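Local coordinates for protein NEQ263 (Nanoarchaeum equitans Kin4-M, PDB 5BN3) that probably binds ATP and ADP as a subunit of an archaeal ATP synthase core, belonging to the ATPase alpha/beta chains family, at residues Val11-Pro16 with Asn37-Leu42; Leu18-Asp23 with Ile54-Asn59; Asn108-Thr113 with Asn330-Lys335; Asp119-Leu124 with Lys338-Leu343. All blocks are in the same frame, centred on the assembly; numbering follows the deposited sequence.

The four contacts fall into two pairs at opposite sides of the chain's centre. Contacts 1 and 2, with centres about 10 Å apart, come first along the chain and interleave: strands 8-12 and 38-43 are neighbours in the same six-stranded antiparallel sheet as strands 20-23 and 55-57, all within the N-terminal domain. Contacts 3 and 4, with centres about 9 Å apart, also interleave. They share helix 334-356 and meet again where Leu111 N faces Leu124 O. The centres of contacts 1 and 4 are about 55 Å apart. The first pair thus lies within one small antiparallel β-domain, consistent with a barrel, whereas the second joins segments 108-113 and 119-124 to the C-terminal domain.

Contact 1: residues Val11-Pro16 with Asn37-Leu42; sequences VELENP and NKALAL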
loop_
_atom_site.group_PDB
_atom_site.type_symbol
_atom_site.label_atom_id
_atom_site.label_comp_id
_atom_site.label_asym_id
_atom_site.label_seq_id
_atom_site.Cartn_x
_atom_site.Cartn_y
_atom_site.Cartn_z
ATOM N N VAL B 11 27.476 -16.087 20.097
ATOM C CA VAL B 11 28.643 -16.744 20.665
ATOM C C VAL B 11 29.950 -15.966 20.473
ATOM O O VAL B 11 30.111 -15.228 19.500
ATOM C CB VAL B 11 28.746 -18.188 20.126
ATOM C CG1 VAL B 11 30.064 -18.428 19.414
ATOM C CG2 VAL B 11 28.529 -19.179 21.253
ATOM N N GLU B 12 30.870 -16.127 21.421
ATOM C CA GLU B 12 32.152 -15.433 21.378
ATOM C C GLU B 12 33.213 -16.331 20.748
ATOM O O GLU B 12 33.474 -17.432 21.237
ATOM C CB GLU B 12 32.587 -15.022 22.789
ATOM C CG GLU B 12 31.463 -14.486 23.677
ATOM C CD GLU B 12 30.650 -15.587 24.346
ATOM O OE1 GLU B 12 30.886 -16.779 24.049
ATOM O OE2 GLU B 12 29.770 -15.260 25.172
ATOM N N LEU B 13 33.816 -15.862 19.658
ATOM C CA LEU B 13 34.832 -16.631 18.944
ATOM C C LEU B 13 36.039 -15.766 18.604
ATOM O O LEU B 13 35.892 -14.616 18.194
ATOM C CB LEU B 13 34.260 -17.210 17.646
ATOM C CG LEU B 13 33.160 -18.268 17.697
ATOM C CD1 LEU B 13 32.740 -18.676 16.292
ATOM C CD2 LEU B 13 33.620 -19.478 18.475
ATOM N N GLU B 14 37.234 -16.324 18.765
ATOM C CA GLU B 14 38.442 -15.656 18.300
ATOM C C GLU B 14 38.513 -15.769 16.783
ATOM O O GLU B 14 38.566 -16.874 16.241
ATOM C CB GLU B 14 39.672 -16.272 18.936
ATOM N N ASN B 15 38.506 -14.622 16.109
ATOM C CA ASN B 15 38.545 -14.555 14.646
ATOM C C ASN B 15 37.510 -15.430 13.931
ATOM O O ASN B 15 37.863 -16.427 13.299
ATOM C CB ASN B 15 39.956 -14.855 14.126
ATOM C CG ASN B 15 40.981 -13.843 14.606
ATOM O OD1 ASN B 15 40.633 -12.759 15.078
ATOM N ND2 ASN B 15 42.255 -14.191 14.477
ATOM N N PRO B 16 36.226 -15.047 14.020
ATOM C CA PRO B 16 35.137 -15.810 13.398
ATOM C C PRO B 16 35.255 -15.855 11.878
ATOM O O PRO B 16 35.697 -14.880 11.265
ATOM C CB PRO B 16 33.886 -15.014 13.785
ATOM C CG PRO B 16 34.289 -14.205 14.974
ATOM C CD PRO B 16 35.727 -13.870 14.746
ATOM N N ASN B 37 35.044 -10.250 17.553
ATOM C CA ASN B 37 35.010 -11.585 18.145
ATOM C C ASN B 37 33.599 -12.059 18.492
ATOM O O ASN B 37 33.423 -13.010 19.257
ATOM C CB ASN B 37 35.910 -11.660 19.383
ATOM C CG ASN B 37 35.487 -10.697 20.473
ATOM O OD1 ASN B 37 35.200 -9.530 20.207
ATOM N ND2 ASN B 37 35.444 -11.182 21.710
ATOM N N LYS B 38 32.598 -11.394 17.923
ATOM C CA LYS B 38 31.208 -11.785 18.125
ATOM C C LYS B 38 30.683 -12.541 16.910
ATOM O O LYS B 38 30.902 -12.128 15.768
ATOM C CB LYS B 38 30.332 -10.556 18.383
ATOM C CG LYS B 38 30.805 -9.662 19.520
ATOM C CD LYS B 38 30.857 -10.407 20.844
ATOM C CE LYS B 38 31.170 -9.463 21.998
ATOM N NZ LYS B 38 32.408 -8.671 21.757
ATOM N N ALA B 39 29.992 -13.650 17.154
ATOM C CA ALA B 39 29.408 -14.433 16.072
ATOM C C ALA B 39 27.952 -14.786 16.350
ATOM O O ALA B 39 27.560 -14.995 17.499
ATOM C CB ALA B 39 30.214 -15.696 15.833
ATOM N N LEU B 40 27.154 -14.845 15.289
ATOM C CA LEU B 40 25.803 -15.381 15.376
ATOM C C LEU B 40 25.788 -16.691 14.602
ATOM O O LEU B 40 26.360 -16.775 13.514
ATOM C CB LEU B 40 24.781 -14.406 14.784
ATOM C CG LEU B 40 24.629 -13.028 15.434
ATOM C CD1 LEU B 40 23.467 -12.250 14.823
ATOM C CD2 LEU B 40 24.451 -13.151 16.935
ATOM N N ALA B 41 25.154 -17.717 15.159
ATOM C CA ALA B 41 25.109 -19.012 14.489
ATOM C C ALA B 41 23.707 -19.610 14.449
ATOM O O ALA B 41 22.888 -19.363 15.335
ATOM C CB ALA B 41 26.086 -19.982 15.131
ATOM N N LEU B 42 23.443 -20.401 13.412
ATOM C CA LEU B 42 22.157 -21.075 13.263
ATOM C C LEU B 42 22.298 -22.568 13.510
ATOM O O LEU B 42 23.068 -23.248 12.830
ATOM C CB LEU B 42 21.582 -20.846 11.864
ATOM C CG LEU B 42 20.949 -19.484 11.598
ATOM C CD1 LEU B 42 20.338 -19.437 10.215
ATOM C CD2 LEU B 42 19.897 -19.206 12.640
#
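Val11 and Ala39 form a hydrogen-bonded pair between two antiparallel strands, 8-12 and 38-43, at the end of the ladder where the chain leaves the first of them. Val11 N reaches Ala39 O at 2.8 Å, and Ala39 N returns to Val11 O at the same length of 2.8 Å. Beyond the non-hydrogen-bonded pair Glu12-Lys38, one more bond, Leu13 N to Asn37 O at 2.9 Å, extends the pairing past the regular strands. Glu12 and Lys38 share the solvent side, where polar chains suit the surface. Val11 and Ala39 face the other way, into the apolar interior. With CG beside the backbone N and anti to the carbonyl carbon (chi1 -66°), Leu13 lays CD1 against Ala39 CB at 3.9 Å. The turn through Asn15 then brings Pro16 back, and its CB comes within 4.3 Å of Ala39 CB. Ala39 thus takes leucine and proline from one segment and Val31 from the next strand, which a small methyl allows. Pro16 also packs on Val56 of the neighbouring V-type ATP synthase alpha chain. Val11 and Leu13 both meet Ile54 near the outermost strand 55-57, consistent with the six-stranded N-terminal β-barrel of rotary ATPase subunits.

Contact 2: residues Leu18-Asp23 with Ile54-Asn59; sequences LGEVID and INRQGN
Arg56 holds the carboxylate of Glu20 side-on in a salt bridge with two bonds. Its NE lies 2.6 Å from Glu20 OE1 and its NH2 2.9 Å from Glu20 OE2, both on syn sides, although the flat groups are turned 53° apart. Glu20 reaches it as an extended chain (chi1 178°, chi2 -178°), and its OE2 also receives Met17 N. The guanidinium turns further to the backbone oxygens of Glu14 and Asn15, the former too close to be trusted. Without this guanidinium, as with an alanine here, the buried carboxylate of Glu20 is likely to lose its counter-charge and Asn15 O a donor. On the other side of the sheet, Gln57 NE2 donates to Asp23 OD2 at 3.0 Å, in the plane of its own amide. Between these polar pairs runs the antiparallel ladder of strands 20-23 and 55-57, the latter outermost in the six-stranded N-terminal sheet. Asp23 and Asn55 exchange two backbone bonds, but Val21 O takes Gln57 N while Val21 N reaches past to Asn59 O, 2.9 Å away. Gly58, with positive phi, lets the chain turn this corner. Ile22 CB packs on Ile54 CG2 at 3.8 Å, and Val21 CG1 on Gln57 CD.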
loop_
_atom_site.group_PDB
_atom_site.type_symbol
_atom_site.label_atom_id
_atom_site.label_comp_id
_atom_site.label_asym_id
_atom_site.label_seq_id
_atom_site.Cartn_x
_atom_site.Cartn_y
_atom_site.Cartn_z
ATOM N N LEU B 18 33.113 -16.328 8.338
ATOM C CA LEU B 18 31.773 -16.278 7.760
ATOM C C LEU B 18 31.434 -17.622 7.115
ATOM O O LEU B 18 32.155 -18.089 6.232
ATOM C CB LEU B 18 31.692 -15.169 6.710
ATOM C CG LEU B 18 30.432 -14.301 6.623
ATOM C CD1 LEU B 18 30.063 -14.050 5.165
ATOM C CD2 LEU B 18 29.261 -14.905 7.385
ATOM N N GLY B 19 30.347 -18.244 7.562
ATOM C CA GLY B 19 29.917 -19.517 7.009
ATOM C C GLY B 19 30.509 -20.732 7.703
ATOM O O GLY B 19 30.252 -21.868 7.303
ATOM N N GLU B 20 31.291 -20.490 8.750
ATOM C CA GLU B 20 32.021 -21.543 9.458
ATOM C C GLU B 20 31.098 -22.546 10.157
ATOM O O GLU B 20 30.119 -22.162 10.799
ATOM C CB GLU B 20 32.965 -20.895 10.479
ATOM C CG GLU B 20 33.775 -21.843 11.342
ATOM C CD GLU B 20 34.640 -21.100 12.347
ATOM O OE1 GLU B 20 35.621 -21.692 12.841
ATOM O OE2 GLU B 20 34.339 -19.922 12.646
ATOM N N VAL B 21 31.417 -23.831 10.024
ATOM C CA VAL B 21 30.683 -24.886 10.718
ATOM C C VAL B 21 31.280 -25.113 12.100
ATOM O O VAL B 21 32.487 -25.323 12.236
ATOM C CB VAL B 21 30.741 -26.211 9.946
ATOM C CG1 VAL B 21 29.928 -27.277 10.661
ATOM C CG2 VAL B 21 30.228 -26.020 8.539
ATOM N N ILE B 22 30.437 -25.071 13.128
ATOM C CA ILE B 22 30.897 -25.316 14.490
ATOM C C ILE B 22 30.168 -26.498 15.130
ATOM O O ILE B 22 28.945 -26.625 15.015
ATOM C CB ILE B 22 30.785 -24.054 15.378
ATOM C CG1 ILE B 22 29.343 -23.554 15.446
ATOM C CG2 ILE B 22 31.697 -22.954 14.856
ATOM C CD1 ILE B 22 29.186 -22.243 16.196
ATOM N N ASP B 23 30.930 -27.370 15.783
ATOM C CA ASP B 23 30.360 -28.527 16.463
ATOM C C ASP B 23 29.978 -28.189 17.898
ATOM O O ASP B 23 30.774 -27.623 18.649
ATOM C CB ASP B 23 31.344 -29.702 16.461
ATOM C CG ASP B 23 31.281 -30.522 15.185
ATOM O OD1 ASP B 23 30.359 -31.355 15.055
ATOM O OD2 ASP B 23 32.163 -30.348 14.319
ATOM N N ILE B 54 32.778 -25.086 22.430
ATOM C CA ILE B 54 32.596 -25.128 20.982
ATOM C C ILE B 54 33.817 -25.687 20.256
ATOM O O ILE B 54 34.952 -25.303 20.545
ATOM C CB ILE B 54 32.315 -23.722 20.424
ATOM C CG1 ILE B 54 31.166 -23.070 21.185
ATOM C CG2 ILE B 54 31.987 -23.779 18.941
ATOM C CD1 ILE B 54 30.969 -21.640 20.817
ATOM N N ASN B 55 33.578 -26.589 19.311
ATOM C CA ASN B 55 34.635 -27.080 18.439
ATOM C C ASN B 55 34.467 -26.532 17.023
ATOM O O ASN B 55 33.456 -26.787 16.367
ATOM C CB ASN B 55 34.658 -28.610 18.422
ATOM C CG ASN B 55 35.782 -29.166 17.569
ATOM O OD1 ASN B 55 35.542 -29.809 16.547
ATOM N ND2 ASN B 55 37.020 -28.914 17.983
ATOM N N ARG B 56 35.456 -25.772 16.562
ATOM C CA ARG B 56 35.401 -25.160 15.238
ATOM C C ARG B 56 36.045 -26.061 14.189
ATOM O O ARG B 56 37.194 -26.482 14.343
ATOM C CB ARG B 56 36.092 -23.791 15.256
ATOM C CG ARG B 56 35.547 -22.832 16.311
ATOM C CD ARG B 56 36.372 -21.552 16.410
ATOM N NE ARG B 56 36.281 -20.728 15.206
ATOM C CZ ARG B 56 36.850 -19.533 15.067
ATOM N NH1 ARG B 56 37.557 -19.012 16.060
ATOM N NH2 ARG B 56 36.710 -18.859 13.935
ATOM N N GLN B 57 35.301 -26.357 13.127
ATOM C CA GLN B 57 35.807 -27.201 12.049
ATOM C C GLN B 57 36.832 -26.465 11.195
ATOM O O GLN B 57 37.677 -27.088 10.549
ATOM C CB GLN B 57 34.659 -27.709 11.171
ATOM C CG GLN B 57 33.755 -28.730 11.845
ATOM C CD GLN B 57 32.946 -29.535 10.848
ATOM O OE1 GLN B 57 33.053 -29.335 9.638
ATOM N NE2 GLN B 57 32.133 -30.458 11.352
ATOM N N GLY B 58 36.751 -25.139 11.190
ATOM C CA GLY B 58 37.687 -24.325 10.438
ATOM C C GLY B 58 37.360 -24.264 8.958
ATOM O O GLY B 58 38.198 -23.866 8.148
ATOM N N ASN B 59 36.141 -24.661 8.604
ATOM C CA ASN B 59 35.697 -24.624 7.212
ATOM C C ASN B 59 34.196 -24.391 7.083
ATOM O O ASN B 59 33.445 -24.607 8.032
ATOM C CB ASN B 59 36.095 -25.914 6.483
ATOM C CG ASN B 59 35.586 -27.165 7.183
ATOM O OD1 ASN B 59 36.273 -27.740 8.029
ATOM N ND2 ASN B 59 34.382 -27.598 6.825
#

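Contact 3: residues Asn108-Thr113 with Asn330-Lys335; sequences NEILYT and NGMSKK. With DIO (1,4-diethylene dioxide), chain N.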
loop_
_atom_site.group_PDB
_atom_site.type_symbol
_atom_site.label_atom_id
_atom_site.label_comp_id
_atom_site.label_asym_id
_atom_site.label_seq_id
_atom_site.Cartn_x
_atom_site.Cartn_y
_atom_site.Cartn_z
ATOM N N ASN B 108 19.576 -26.939 -27.118
ATOM C CA ASN B 108 19.012 -26.984 -28.466
ATOM C C ASN B 108 18.311 -28.307 -28.757
ATOM O O ASN B 108 17.856 -28.544 -29.878
ATOM C CB ASN B 108 20.112 -26.765 -29.505
ATOM C CG ASN B 108 21.112 -27.907 -29.539
ATOM O OD1 ASN B 108 21.465 -28.467 -28.501
ATOM N ND2 ASN B 108 21.566 -28.263 -30.734
ATOM N N GLU B 109 18.237 -29.170 -27.749
ATOM C CA GLU B 109 17.650 -30.497 -27.912
ATOM C C GLU B 109 16.384 -30.655 -27.070
ATOM O O GLU B 109 16.435 -30.624 -25.839
ATOM C CB GLU B 109 18.678 -31.569 -27.542
ATOM C CG GLU B 109 18.187 -32.995 -27.688
ATOM C CD GLU B 109 19.230 -34.016 -27.268
ATOM O OE1 GLU B 109 20.425 -33.655 -27.171
ATOM O OE2 GLU B 109 18.853 -35.182 -27.031
ATOM N N ILE B 110 15.248 -30.822 -27.740
ATOM C CA ILE B 110 13.965 -30.981 -27.058
ATOM C C ILE B 110 13.873 -32.288 -26.267
ATOM O O ILE B 110 14.162 -33.365 -26.793
ATOM C CB ILE B 110 12.786 -30.919 -28.059
ATOM C CG1 ILE B 110 12.646 -29.506 -28.635
ATOM C CG2 ILE B 110 11.486 -31.334 -27.390
ATOM C CD1 ILE B 110 11.492 -29.352 -29.613
ATOM N N LEU B 111 13.484 -32.178 -24.999
ATOM C CA LEU B 111 13.112 -33.339 -24.195
ATOM C C LEU B 111 11.597 -33.493 -24.264
ATOM O O LEU B 111 10.860 -32.707 -23.663
ATOM C CB LEU B 111 13.539 -33.152 -22.735
ATOM C CG LEU B 111 15.029 -33.148 -22.394
ATOM C CD1 LEU B 111 15.246 -32.710 -20.956
ATOM C CD2 LEU B 111 15.622 -34.525 -22.606
ATOM N N TYR B 112 11.123 -34.497 -24.994
ATOM C CA TYR B 112 9.682 -34.681 -25.145
ATOM C C TYR B 112 9.010 -35.230 -23.887
ATOM O O TYR B 112 9.402 -36.269 -23.352
ATOM C CB TYR B 112 9.364 -35.530 -26.379
ATOM C CG TYR B 112 9.505 -34.737 -27.649
ATOM C CD1 TYR B 112 8.502 -33.871 -28.055
ATOM C CD2 TYR B 112 10.647 -34.828 -28.429
ATOM C CE1 TYR B 112 8.626 -33.133 -29.202
ATOM C CE2 TYR B 112 10.778 -34.091 -29.583
ATOM C CZ TYR B 112 9.761 -33.246 -29.960
ATOM O OH TYR B 112 9.865 -32.501 -31.103
ATOM N N THR B 113 7.996 -34.508 -23.426
ATOM C CA THR B 113 7.288 -34.847 -22.200
ATOM C C THR B 113 6.104 -35.753 -22.482
ATOM O O THR B 113 5.641 -36.470 -21.596
ATOM C CB THR B 113 6.780 -33.581 -21.479
ATOM O OG1 THR B 113 5.773 -32.944 -22.276
ATOM C CG2 THR B 113 7.922 -32.611 -21.246
ATOM N N ASN B 330 15.072 -22.858 -30.336
ATOM C CA ASN B 330 16.354 -23.498 -30.624
ATOM C C ASN B 330 16.226 -24.969 -31.018
ATOM O O ASN B 330 17.085 -25.502 -31.721
ATOM C CB ASN B 330 17.300 -23.388 -29.420
ATOM C CG ASN B 330 17.740 -21.968 -29.145
ATOM O OD1 ASN B 330 17.571 -21.078 -29.977
ATOM N ND2 ASN B 330 18.327 -21.750 -27.972
ATOM N N GLY B 331 15.166 -25.627 -30.559
ATOM C CA GLY B 331 15.019 -27.054 -30.784
ATOM C C GLY B 331 13.934 -27.459 -31.764
ATOM O O GLY B 331 13.780 -28.643 -32.065
ATOM N N MET B 332 13.189 -26.484 -32.274
ATOM C CA MET B 332 12.036 -26.778 -33.121
ATOM C C MET B 332 12.363 -26.793 -34.611
ATOM O O MET B 332 13.099 -25.938 -35.110
ATOM C CB MET B 332 10.914 -25.773 -32.849
ATOM C CG MET B 332 10.437 -25.780 -31.413
ATOM S SD MET B 332 9.494 -24.310 -30.969
ATOM C CE MET B 332 8.069 -24.514 -32.024
ATOM N N SER B 333 11.804 -27.772 -35.315
ATOM C CA SER B 333 11.884 -27.829 -36.770
ATOM C C SER B 333 11.032 -26.705 -37.340
ATOM O O SER B 333 10.292 -26.054 -36.602
ATOM C CB SER B 333 11.369 -29.175 -37.280
ATOM O OG SER B 333 9.969 -29.295 -37.091
ATOM N N LYS B 334 11.133 -26.464 -38.643
ATOM C CA LYS B 334 10.298 -25.448 -39.273
ATOM C C LYS B 334 8.825 -25.834 -39.192
ATOM O O LYS B 334 7.964 -24.974 -39.016
ATOM C CB LYS B 334 10.718 -25.209 -40.725
ATOM C CG LYS B 334 12.006 -24.416 -40.863
ATOM C CD LYS B 334 11.901 -23.067 -40.167
ATOM C CE LYS B 334 13.172 -22.734 -39.402
ATOM N NZ LYS B 334 14.375 -22.718 -40.276
ATOM N N LYS B 335 8.546 -27.129 -39.311
ATOM C CA LYS B 335 7.185 -27.635 -39.177
ATOM C C LYS B 335 6.662 -27.427 -37.757
ATOM O O LYS B 335 5.523 -27.012 -37.559
ATOM C CB LYS B 335 7.130 -29.123 -39.531
ATOM C CG LYS B 335 5.737 -29.730 -39.429
ATOM C CD LYS B 335 5.766 -31.239 -39.636
ATOM C CE LYS B 335 4.358 -31.798 -39.784
ATOM N NZ LYS B 335 4.347 -33.282 -39.930
HETATM C C1 DIO N . 9.985 -31.439 -34.711
HETATM C C2 DIO N . 11.708 -30.445 -33.693
HETATM C "C1'" DIO N . 10.385 -32.749 -34.116
HETATM C "C2'" DIO N . 12.116 -31.745 -33.093
HETATM O O1 DIO N . 10.337 -30.419 -33.851
HETATM O "O1'" DIO N . 11.756 -32.779 -33.938
HETATM O O HOH W 1 14.982 -30.864 -30.772
#
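Ile110 leans on the backbone of Gly331, and its side chain supplies the apolar part of this surface contact. Its CB points toward the loop ahead of helix 334-356, and there the two branches part. The CG2 branch, anti to the backbone N, turns back within its own segment and sits 3.5 Å above the ring plane of Tyr112, over the ring centre, as a CH-π contact. The other branch goes across: CG1 runs along Gly331 O, and CD1 at the tip comes within 3.4 Å of that oxygen. The same CD1 also meets Met332 CG at 4.1 Å, so the tip bridges a polar backbone and an apolar side chain. Glycine suits position 331 because a β-carbon would collide with Ile110 CG1. Its CA instead makes a CA-H...O contact of 3.3 Å with Asn108 O. A water completes the link, accepting from Ile110 N and donating to Gly331 O at 2.8 Å. Cutting the isoleucine back to an alanine is likely to open a gap beside Gly331 and Met332 and leave the Tyr112 face without its methyl cover. A dioxane molecule, probably from the crystallisation liquor, is hydrogen-bonded to His336 ND1 and takes weak bonds from Tyr112 OH, Ser333 N and Ser333 OG. Ser333 is the N-cap of the helix, its OG bonded to His336 N. The side chain of Asn330 lies about 8 Å from that of Arg326, seen to bind ADP in this protein. Strand 110-111 pairs antiparallel with strand 124-125; Ile110 rests on Leu125 of that strand and also touches His336 of helix 334-356.

Contact 4: residues Asp119-Leu124 with Lys338-Leu343; sequences DVAHPL and KYADIL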
loop_
_atom_site.group_PDB
_atom_site.type_symbol
_atom_site.label_atom_id
_atom_site.label_comp_id
_atom_site.label_asym_id
_atom_site.label_seq_id
_atom_site.Cartn_x
_atom_site.Cartn_y
_atom_site.Cartn_z
ATOM N N ASP B 119 4.691 -29.773 -25.191
ATOM C CA ASP B 119 5.560 -30.137 -26.316
ATOM C C ASP B 119 5.443 -29.279 -27.582
ATOM O O ASP B 119 6.451 -28.986 -28.225
ATOM C CB ASP B 119 5.369 -31.614 -26.677
ATOM C CG ASP B 119 5.928 -32.553 -25.627
ATOM O OD1 ASP B 119 6.725 -32.100 -24.777
ATOM O OD2 ASP B 119 5.579 -33.751 -25.659
ATOM N N VAL B 120 4.226 -28.890 -27.947
ATOM C CA VAL B 120 4.024 -28.128 -29.178
ATOM C C VAL B 120 4.533 -26.690 -29.078
ATOM O O VAL B 120 5.451 -26.298 -29.795
ATOM C CB VAL B 120 2.541 -28.119 -29.606
ATOM C CG1 VAL B 120 2.357 -27.282 -30.855
ATOM C CG2 VAL B 120 2.059 -29.538 -29.854
ATOM N N ALA B 121 3.949 -25.912 -28.174
ATOM C CA ALA B 121 4.251 -24.486 -28.107
ATOM C C ALA B 121 5.350 -24.122 -27.110
ATOM O O ALA B 121 6.040 -23.126 -27.291
ATOM C CB ALA B 121 2.995 -23.699 -27.810
ATOM N N HIS B 122 5.513 -24.917 -26.058
ATOM C CA HIS B 122 6.477 -24.570 -25.010
ATOM C C HIS B 122 7.407 -25.716 -24.613
ATOM O O HIS B 122 7.510 -26.037 -23.427
ATOM C CB HIS B 122 5.731 -24.078 -23.762
ATOM C CG HIS B 122 4.624 -23.114 -24.059
ATOM N ND1 HIS B 122 4.845 -21.861 -24.588
ATOM C CD2 HIS B 122 3.282 -23.215 -23.885
ATOM C CE1 HIS B 122 3.691 -21.235 -24.736
ATOM N NE2 HIS B 122 2.727 -22.036 -24.316
ATOM N N PRO B 123 8.100 -26.329 -25.594
ATOM C CA PRO B 123 8.866 -27.533 -25.258
ATOM C C PRO B 123 10.042 -27.272 -24.325
ATOM O O PRO B 123 10.664 -26.205 -24.380
ATOM C CB PRO B 123 9.376 -28.019 -26.619
ATOM C CG PRO B 123 9.424 -26.794 -27.464
ATOM C CD PRO B 123 8.264 -25.949 -27.009
ATOM N N LEU B 124 10.322 -28.252 -23.469
ATOM C CA LEU B 124 11.474 -28.231 -22.575
ATOM C C LEU B 124 12.705 -28.744 -23.314
ATOM O O LEU B 124 12.636 -29.757 -24.014
ATOM C CB LEU B 124 11.188 -29.120 -21.358
ATOM C CG LEU B 124 12.347 -29.608 -20.483
ATOM C CD1 LEU B 124 12.979 -28.459 -19.729
ATOM C CD2 LEU B 124 11.879 -30.676 -19.510
ATOM N N LYS B 338 5.810 -23.864 -37.141
ATOM C CA LYS B 338 4.561 -23.523 -37.809
ATOM C C LYS B 338 3.349 -23.912 -36.964
ATOM O O LYS B 338 2.405 -23.133 -36.826
ATOM C CB LYS B 338 4.491 -24.203 -39.178
ATOM C CG LYS B 338 3.232 -23.884 -39.961
ATOM C CD LYS B 338 3.086 -24.792 -41.172
ATOM C CE LYS B 338 1.709 -24.646 -41.800
ATOM N NZ LYS B 338 1.435 -23.244 -42.218
ATOM N N TYR B 339 3.382 -25.113 -36.395
ATOM C CA TYR B 339 2.283 -25.590 -35.560
ATOM C C TYR B 339 2.151 -24.788 -34.268
ATOM O O TYR B 339 1.042 -24.483 -33.834
ATOM C CB TYR B 339 2.445 -27.081 -35.247
ATOM C CG TYR B 339 1.836 -27.992 -36.287
ATOM C CD1 TYR B 339 0.483 -28.297 -36.260
ATOM C CD2 TYR B 339 2.613 -28.548 -37.292
ATOM C CE1 TYR B 339 -0.079 -29.129 -37.207
ATOM C CE2 TYR B 339 2.060 -29.380 -38.243
ATOM C CZ TYR B 339 0.713 -29.666 -38.195
ATOM O OH TYR B 339 0.154 -30.495 -39.138
ATOM N N ALA B 340 3.282 -24.456 -33.653
ATOM C CA ALA B 340 3.272 -23.680 -32.417
ATOM C C ALA B 340 2.680 -22.296 -32.648
ATOM O O ALA B 340 1.866 -21.818 -31.856
ATOM C CB ALA B 340 4.670 -23.562 -31.856
ATOM N N ASP B 341 3.096 -21.657 -33.736
ATOM C CA ASP B 341 2.606 -20.329 -34.078
ATOM C C ASP B 341 1.100 -20.337 -34.343
ATOM O O ASP B 341 0.376 -19.472 -33.851
ATOM C CB ASP B 341 3.362 -19.782 -35.294
ATOM C CG ASP B 341 3.403 -18.266 -35.323
ATOM O OD1 ASP B 341 3.700 -17.658 -34.272
ATOM O OD2 ASP B 341 3.138 -17.682 -36.393
ATOM N N ILE B 342 0.630 -21.319 -35.105
ATOM C CA ILE B 342 -0.790 -21.422 -35.436
ATOM C C ILE B 342 -1.628 -21.696 -34.182
ATOM O O ILE B 342 -2.736 -21.177 -34.043
ATOM C CB ILE B 342 -1.037 -22.498 -36.537
ATOM C CG1 ILE B 342 -1.792 -21.903 -37.730
ATOM C CG2 ILE B 342 -1.784 -23.710 -35.989
ATOM C CD1 ILE B 342 -3.277 -21.702 -37.481
ATOM N N LEU B 343 -1.088 -22.488 -33.258
ATOM C CA LEU B 343 -1.811 -22.825 -32.038
ATOM C C LEU B 343 -1.936 -21.606 -31.135
ATOM O O LEU B 343 -3.029 -21.272 -30.679
ATOM C CB LEU B 343 -1.103 -23.960 -31.293
ATOM C CG LEU B 343 -1.567 -24.216 -29.857
ATOM C CD1 LEU B 343 -2.976 -24.788 -29.836
ATOM C CD2 LEU B 343 -0.599 -25.135 -29.128
#
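Tyr339, Ala340 and Leu343 form one stripe of helix 334-356 that packs against the turn after helix 116-119, with Val120 and Ala121 as its partners. This is an interdomain contact: the helix belongs to the helical C-terminal domain of V- and A-type ATP synthase subunits, and the turn to the nucleotide-binding domain with its P-loop NTPase fold. Taken in order, Tyr339 meets Val120 CG1 with its backbone C at 4.2 Å and its CB at 4.4 Å, while its ring leads away to stack with Phe398 and its OH bonds Asp402. Ala340 makes the closest approach. Its methyl presses on Val120 O at 3.5 Å and on Ala121 CA at 3.9 Å, and so short a side chain lets the two backbones come together. One turn on from Tyr339 stands Leu343: chi1 of 167° carries CG toward the turn, and chi2 of 69° sets CD2 onto it. This one methyl meets both partners, Val120 CG1 at 4.0 Å and Ala121 CB at 4.1 Å. The hollow between Tyr339, Ala340 and Leu343 therefore receives the CG1 branch of Val120, a β-branched residue whose compact shape fits it. Phe383 of helix 367-384 also touches both Val120 and Leu343, and Ile401 of helix 394-408 touches Val120, so the valine is enclosed by three C-terminal helices. Polar bonds tie the turn to the rest of the chain, such as His122 NE2 to Leu320 O. Within the turn, Ala121 CB sits 3.8 Å above the plane of the His122 ring, over its centre.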